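Local coordinates for protein minor fimbrium subunit Mfa5 (Porphyromonas gingivalis ATCC 33277, PDB 6TNJ) that serves as an accessory subunit of the minor fimbriae, pili that mediate biofilm formation and adhesion to host cells and other oral bacteria, at residues H242-D247 and F269-A274. Numbering follows the deposited sequence.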
ATOM      1  N   HIS A 242      -8.820  -3.629   2.397  1.00  3.33           N
ATOM      2  CA  HIS A 242      -8.616  -3.637   3.836  1.00  3.33           C
ATOM      3  C   HIS A 242      -7.169  -3.248   4.066  1.00  9.21           C
ATOM      4  O   HIS A 242      -6.280  -3.856   3.471  1.00  5.30           O
ATOM      5  CB  HIS A 242      -8.858  -5.021   4.448  1.00  3.62           C
ATOM      6  CG  HIS A 242     -10.082  -5.714   3.951  1.00  9.48           C
ATOM      7  ND1 HIS A 242     -11.201  -5.896   4.735  1.00  9.50           N
ATOM      8  CD2 HIS A 242     -10.349  -6.326   2.774  1.00  7.52           C
ATOM      9  CE1 HIS A 242     -12.105  -6.565   4.055  1.00  6.26           C
ATOM     10  NE2 HIS A 242     -11.616  -6.829   2.855  1.00  8.33           N
ATOM     11  N   THR A 243      -6.922  -2.258   4.916  1.00  3.03           N
ATOM     12  CA  THR A 243      -5.562  -1.795   5.128  1.00  4.16           C
ATOM     13  C   THR A 243      -5.186  -1.917   6.594  1.00  3.15           C
ATOM     14  O   THR A 243      -5.927  -1.484   7.479  1.00  6.23           O
ATOM     15  CB  THR A 243      -5.388  -0.371   4.619  1.00  4.48           C
ATOM     16  OG1 THR A 243      -5.684  -0.342   3.208  1.00  5.27           O
ATOM     17  CG2 THR A 243      -3.960   0.095   4.822  1.00  3.49           C
ATOM     18  N   ILE A 244      -4.008  -2.475   6.838  1.00  6.91           N
ATOM     19  CA  ILE A 244      -3.435  -2.574   8.174  1.00  7.23           C
ATOM     20  C   ILE A 244      -2.293  -1.570   8.250  1.00  6.34           C
ATOM     21  O   ILE A 244      -1.265  -1.742   7.586  1.00  3.14           O
ATOM     22  CB  ILE A 244      -2.944  -3.993   8.486  1.00  2.22           C
ATOM     23  CG1 ILE A 244      -4.085  -4.975   8.302  1.00  5.43           C
ATOM     24  CG2 ILE A 244      -2.327  -4.024   9.899  1.00  7.35           C
ATOM     25  CD1 ILE A 244      -3.671  -6.445   8.344  1.00 11.56           C
ATOM     26  N   GLY A 245      -2.487  -0.515   9.036  1.00  4.79           N
ATOM     27  CA  GLY A 245      -1.421   0.379   9.431  1.00  4.29           C
ATOM     28  C   GLY A 245      -0.612  -0.279  10.535  1.00  6.21           C
ATOM     29  O   GLY A 245      -1.069  -0.353  11.680  1.00  6.41           O
ATOM     30  N   TYR A 246       0.597  -0.724  10.228  1.00  3.44           N
ATOM     31  CA  TYR A 246       1.351  -1.631  11.101  1.00  5.61           C
ATOM     32  C   TYR A 246       2.432  -0.910  11.901  1.00  4.36           C
ATOM     33  O   TYR A 246       3.396  -0.391  11.331  1.00  7.15           O
ATOM     34  CB  TYR A 246       1.962  -2.723  10.233  1.00  5.35           C
ATOM     35  CG  TYR A 246       2.570  -3.919  10.953  1.00  7.38           C
ATOM     36  CD1 TYR A 246       1.978  -4.435  12.086  1.00  5.53           C
ATOM     37  CD2 TYR A 246       3.713  -4.545  10.462  1.00 11.07           C
ATOM     38  CE1 TYR A 246       2.494  -5.526  12.721  1.00  5.02           C
ATOM     39  CE2 TYR A 246       4.243  -5.670  11.086  1.00  2.35           C
ATOM     40  CZ  TYR A 246       3.614  -6.138  12.224  1.00  7.48           C
ATOM     41  OH  TYR A 246       4.097  -7.229  12.879  1.00  7.56           O
ATOM     42  N   ASP A 247       2.257  -0.871  13.231  1.00  4.15           N
ATOM     43  CA  ASP A 247       3.245  -0.350  14.185  1.00  7.67           C
ATOM     44  C   ASP A 247       3.628   1.085  13.860  1.00  5.24           C
ATOM     45  O   ASP A 247       4.799   1.454  13.882  1.00  6.15           O
ATOM     46  CB  ASP A 247       4.497  -1.233  14.228  1.00  7.05           C
ATOM     47  CG  ASP A 247       5.169  -1.266  15.592  1.00  9.05           C
ATOM     48  OD1 ASP A 247       4.563  -0.825  16.610  1.00  8.41           O
ATOM     49  OD2 ASP A 247       6.322  -1.742  15.641  1.00  7.54           O
ATOM     50  N   PHE A 269      -7.197  -0.778   9.952  1.00  4.86           N
ATOM     51  CA  PHE A 269      -6.854  -1.357  11.240  1.00  3.98           C
ATOM     52  C   PHE A 269      -5.501  -0.830  11.672  1.00  6.49           C
ATOM     53  O   PHE A 269      -4.556  -0.849  10.884  1.00 10.97           O
ATOM     54  CB  PHE A 269      -6.785  -2.885  11.170  1.00  6.71           C
ATOM     55  CG  PHE A 269      -8.049  -3.521  10.678  1.00 10.93           C
ATOM     56  CD1 PHE A 269      -8.943  -4.083  11.575  1.00 23.46           C
ATOM     57  CD2 PHE A 269      -8.356  -3.543   9.327  1.00 12.27           C
ATOM     58  CE1 PHE A 269     -10.111  -4.652  11.136  1.00 22.86           C
ATOM     59  CE2 PHE A 269      -9.533  -4.094   8.880  1.00 16.99           C
ATOM     60  CZ  PHE A 269     -10.415  -4.659   9.791  1.00 18.21           C
ATOM     61  N   THR A 270      -5.401  -0.395  12.929  1.00  6.50           N
ATOM     62  CA  THR A 270      -4.118  -0.040  13.526  1.00  9.59           C
ATOM     63  C   THR A 270      -3.645  -1.214  14.373  1.00 12.45           C
ATOM     64  O   THR A 270      -4.284  -1.562  15.373  1.00 10.44           O
ATOM     65  CB  THR A 270      -4.226   1.228  14.378  1.00 15.14           C
ATOM     66  OG1 THR A 270      -5.215   1.052  15.396  1.00 22.46           O
ATOM     67  CG2 THR A 270      -4.602   2.399  13.516  1.00 14.98           C
ATOM     68  N   ALA A 271      -2.514  -1.802  13.995  1.00  6.51           N
ATOM     69  CA  ALA A 271      -2.043  -3.005  14.648  1.00  7.64           C
ATOM     70  C   ALA A 271      -0.589  -2.882  15.046  1.00  4.88           C
ATOM     71  O   ALA A 271       0.189  -2.136  14.442  1.00 11.50           O
ATOM     72  CB  ALA A 271      -2.203  -4.230  13.741  1.00 11.03           C
ATOM     73  N   THR A 272      -0.243  -3.624  16.089  1.00  6.72           N
ATOM     74  CA  THR A 272       1.112  -3.870  16.540  1.00 10.07           C
ATOM     75  C   THR A 272       1.458  -5.311  16.233  1.00  6.82           C
ATOM     76  O   THR A 272       0.568  -6.127  15.954  1.00  7.44           O
ATOM     77  CB  THR A 272       1.251  -3.634  18.051  1.00 13.41           C
ATOM     78  OG1 THR A 272       0.423  -4.566  18.733  1.00  8.53           O
ATOM     79  CG2 THR A 272       0.829  -2.217  18.437  1.00 18.03           C
ATOM     80  N   PRO A 273       2.730  -5.679  16.292  1.00  6.69           N
ATOM     81  CA  PRO A 273       3.074  -7.107  16.163  1.00  7.18           C
ATOM     82  C   PRO A 273       2.312  -7.968  17.133  1.00  6.54           C
ATOM     83  O   PRO A 273       1.850  -9.055  16.771  1.00  7.51           O
ATOM     84  CB  PRO A 273       4.577  -7.131  16.442  1.00  8.71           C
ATOM     85  CG  PRO A 273       5.040  -5.757  16.028  1.00  9.23           C
ATOM     86  CD  PRO A 273       3.926  -4.820  16.385  1.00  8.65           C
ATOM     87  N   ALA A 274       2.122  -7.467  18.357  1.00 10.04           N
ATOM     88  CA  ALA A 274       1.424  -8.225  19.387  1.00 10.10           C
ATOM     89  C   ALA A 274      -0.034  -8.489  19.044  1.00 12.35           C
ATOM     90  O   ALA A 274      -0.568  -9.537  19.425  1.00 11.96           O
ATOM     91  CB  ALA A 274       1.515  -7.493  20.730  1.00 15.86           C
TER
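Tyr246 meets the Thr272-Pro273 backbone and Pro273 obliquely, with CE1 and OH doing the touching. Its OH lies 3.4 Å from Pro273 CA, and its CE1 is 3.6 Å from Pro273 N. CG stands anti to the backbone N (chi1 -169°), which sets the ring off the sheet and partly forward, where it reaches the proline. Thr272 O sits at the ring edge, in its plane. Asp247 packs against the same proline, its CG 3.8 Å from Pro273 CD. On the face shared with Tyr246, Ile244 sets CG2 against Ala271 CB at 3.8 Å. The Phe269 ring turns its edge to Thr243 O, 3.7 Å from CD2.

Four backbone hydrogen bonds join the strands in parallel register: Phe269 N to Thr243 O, Gly245 N to Phe269 O, Ala271 N to Gly245 O and Asp247 N to Ala271 O. The last is 2.7 Å long and continues the ladder past the end of strand 240-246. This strand and the edge strand 268-271 belong to the central sheet of the von Willebrand factor A domain, linked by a beta-alpha-beta crossover through helix 252-259.

Further out, helix 276-290 packs on Ile244 and Phe269. Arg28 holds both polar ends near the proline: its backbone O hydrogen-bonds Tyr246 OH, and its NE forms a salt bridge with Asp247 OD2. The Tyr246 side chain also touches Asp118, a ligand of a calcium ion about 8 Å from that side chain.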